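Local coordinates for protein endo-polygalacturonase (Pectobacterium carotovorum subsp. carotovorum, PDB 1BHE) that hydrolyses the alpha-1,4 bonds between galacturonosyl units within polygalacturonic acid, taking part in the maceration and soft-rotting of plant tissue, at residues Tyr165-Ile170 / Trp188-Lys193. Residues are numbered along the deposited sequence; the frame is centred on the assembly and turned at random.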
loop_
_atom_site.group_PDB
_atom_site.type_symbol
_atom_site.label_atom_id
_atom_site.label_comp_id
_atom_site.label_asym_id
_atom_site.label_seq_id
_atom_site.Cartn_x
_atom_site.Cartn_y
_atom_site.Cartn_z
ATOM N N TYR A 165 -3.194 3.874 12.784
ATOM C CA TYR A 165 -4.516 4.410 13.100
ATOM C C TYR A 165 -4.690 5.917 13.069
ATOM O O TYR A 165 -3.859 6.638 13.618
ATOM C CB TYR A 165 -4.814 3.959 14.548
ATOM C CG TYR A 165 -6.126 4.456 15.118
ATOM C CD1 TYR A 165 -7.344 4.103 14.566
ATOM C CD2 TYR A 165 -6.120 5.282 16.241
ATOM C CE1 TYR A 165 -8.537 4.559 15.111
ATOM C CE2 TYR A 165 -7.305 5.735 16.797
ATOM C CZ TYR A 165 -8.506 5.375 16.221
ATOM O OH TYR A 165 -9.689 5.833 16.775
ATOM N N ASN A 166 -5.836 6.348 12.532
ATOM C CA ASN A 166 -6.224 7.760 12.612
ATOM C C ASN A 166 -5.083 8.670 12.210
ATOM O O ASN A 166 -4.702 9.533 12.990
ATOM C CB ASN A 166 -6.651 7.984 14.069
ATOM C CG ASN A 166 -7.291 9.321 14.374
ATOM O OD1 ASN A 166 -7.903 9.936 13.505
ATOM N ND2 ASN A 166 -7.127 9.782 15.614
ATOM N N VAL A 167 -4.521 8.510 11.019
ATOM C CA VAL A 167 -3.371 9.303 10.590
ATOM C C VAL A 167 -3.373 9.581 9.101
ATOM O O VAL A 167 -3.963 8.826 8.322
ATOM C CB VAL A 167 -2.113 8.502 11.024
ATOM C CG1 VAL A 167 -2.059 7.155 10.300
ATOM C CG2 VAL A 167 -0.830 9.276 10.802
ATOM N N SER A 168 -2.726 10.663 8.665
ATOM C CA SER A 168 -2.660 10.998 7.250
ATOM C C SER A 168 -1.235 10.782 6.724
ATOM O O SER A 168 -0.259 11.145 7.367
ATOM C CB SER A 168 -3.077 12.437 6.936
ATOM O OG SER A 168 -4.430 12.675 7.309
ATOM N N LEU A 169 -1.137 10.160 5.562
ATOM C CA LEU A 169 0.132 9.891 4.890
ATOM C C LEU A 169 0.074 10.547 3.516
ATOM O O LEU A 169 -0.808 10.206 2.725
ATOM C CB LEU A 169 0.375 8.390 4.712
ATOM C CG LEU A 169 0.137 7.492 5.926
ATOM C CD1 LEU A 169 0.386 6.033 5.573
ATOM C CD2 LEU A 169 1.004 7.914 7.104
ATOM N N ILE A 170 0.918 11.543 3.267
ATOM C CA ILE A 170 0.896 12.286 2.030
ATOM C C ILE A 170 2.232 12.340 1.298
ATOM O O ILE A 170 3.318 12.275 1.861
ATOM C CB ILE A 170 0.424 13.751 2.216
ATOM C CG1 ILE A 170 1.444 14.566 3.014
ATOM C CG2 ILE A 170 -0.952 13.820 2.869
ATOM C CD1 ILE A 170 1.064 16.033 3.150
ATOM N N TRP A 188 -6.630 1.509 10.195
ATOM C CA TRP A 188 -8.005 1.943 10.481
ATOM C C TRP A 188 -8.045 3.462 10.529
ATOM O O TRP A 188 -7.184 4.078 11.152
ATOM C CB TRP A 188 -8.419 1.335 11.810
ATOM C CG TRP A 188 -9.848 1.466 12.226
ATOM C CD1 TRP A 188 -10.589 2.605 12.343
ATOM C CD2 TRP A 188 -10.711 0.384 12.613
ATOM N NE1 TRP A 188 -11.861 2.303 12.770
ATOM C CE2 TRP A 188 -11.959 0.943 12.943
ATOM C CE3 TRP A 188 -10.539 -1.001 12.716
ATOM C CZ2 TRP A 188 -13.035 0.162 13.359
ATOM C CZ3 TRP A 188 -11.608 -1.774 13.128
ATOM C CH2 TRP A 188 -12.842 -1.187 13.453
ATOM N N LYS A 189 -8.959 4.084 9.789
ATOM C CA LYS A 189 -8.993 5.544 9.710
ATOM C C LYS A 189 -7.666 6.093 9.200
ATOM O O LYS A 189 -7.170 7.116 9.653
ATOM C CB LYS A 189 -9.406 6.172 11.044
ATOM C CG LYS A 189 -10.930 6.203 11.195
ATOM C CD LYS A 189 -11.357 6.524 12.619
ATOM C CE LYS A 189 -12.883 6.598 12.731
ATOM N NZ LYS A 189 -13.303 6.687 14.168
ATOM N N THR A 190 -7.088 5.418 8.205
ATOM C CA THR A 190 -5.834 5.845 7.603
ATOM C C THR A 190 -6.185 6.651 6.354
ATOM O O THR A 190 -6.975 6.175 5.536
ATOM C CB THR A 190 -4.933 4.659 7.220
ATOM O OG1 THR A 190 -4.435 4.030 8.410
ATOM C CG2 THR A 190 -3.736 5.110 6.395
ATOM N N THR A 191 -5.640 7.856 6.249
ATOM C CA THR A 191 -5.869 8.661 5.048
ATOM C C THR A 191 -4.581 8.701 4.237
ATOM O O THR A 191 -3.535 9.007 4.803
ATOM C CB THR A 191 -6.326 10.092 5.396
ATOM O OG1 THR A 191 -7.617 9.987 6.015
ATOM C CG2 THR A 191 -6.448 10.958 4.150
ATOM N N ILE A 192 -4.651 8.362 2.958
ATOM C CA ILE A 192 -3.496 8.416 2.068
ATOM C C ILE A 192 -3.842 9.372 0.919
ATOM O O ILE A 192 -4.879 9.190 0.270
ATOM C CB ILE A 192 -3.091 7.043 1.507
ATOM C CG1 ILE A 192 -2.310 6.256 2.566
ATOM C CG2 ILE A 192 -2.239 7.146 0.242
ATOM C CD1 ILE A 192 -2.308 4.758 2.329
ATOM N N LYS A 193 -2.988 10.366 0.686
ATOM C CA LYS A 193 -3.240 11.320 -0.389
ATOM C C LYS A 193 -1.943 11.727 -1.082
ATOM O O LYS A 193 -1.075 12.403 -0.534
ATOM C CB LYS A 193 -3.992 12.551 0.105
ATOM C CG LYS A 193 -4.411 13.533 -0.972
ATOM C CD LYS A 193 -5.290 12.920 -2.056
ATOM C CE LYS A 193 -5.636 13.981 -3.098
ATOM N NZ LYS A 193 -6.677 13.515 -4.054
#
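L169 bonds through both its N-H and its carbonyl to T191 and K193, the residues before and after its partner I192: L169 N gives a hydrogen bond to T191 O (2.8 Å), and L169 O receives one from K193 N (3.0 Å). One step earlier, T191 N reaches V167 O at 2.8 Å in an almost linear bond (177°). This ladder is the evidence for regular parallel pairing, with S168 beside T191 and I170 beside K193; the axes of the short strand segments come within 4.7 Å and are inclined by 17°. The ladder continues through the corner with N166 N to W188 O at 3.0 Å, whereas V167 N to K189 O is long and bent. N166 and K189 both have positive phi values, and here both chains turn together.

On the N-terminal side of the corner the packing is aromatic. The Y165 and W188 side chains point the same way, each with CG anti to its own backbone N, and form an offset edge-to-face pair: the tyrosine edge is directed toward the face of the indole five-membered ring, with the planes at 62°. CE1 of Y165 lies 4.0 Å from CD1 of W188. N166 CB sits over the centre of the tyrosine ring. Beyond the rings, Y165 OH and K189 NZ converge on E8, by a hydrogen bond and a salt bridge respectively.

Past the corner, apolar contact passes to the buried side, where L169 CD1 and CB both meet I192 CG1, each at 4.0 Å. On the other face, S168 OG rests against T191 CB. Strand 118-120 pairs with 167-170, and 218-220 with 183-193, continuing the ladder to the coils before and after; the segments are thus neighbouring rungs of the right-handed parallel beta-helix of family 28 glycosyl hydrolases, aligned across a corner between two of its sheets.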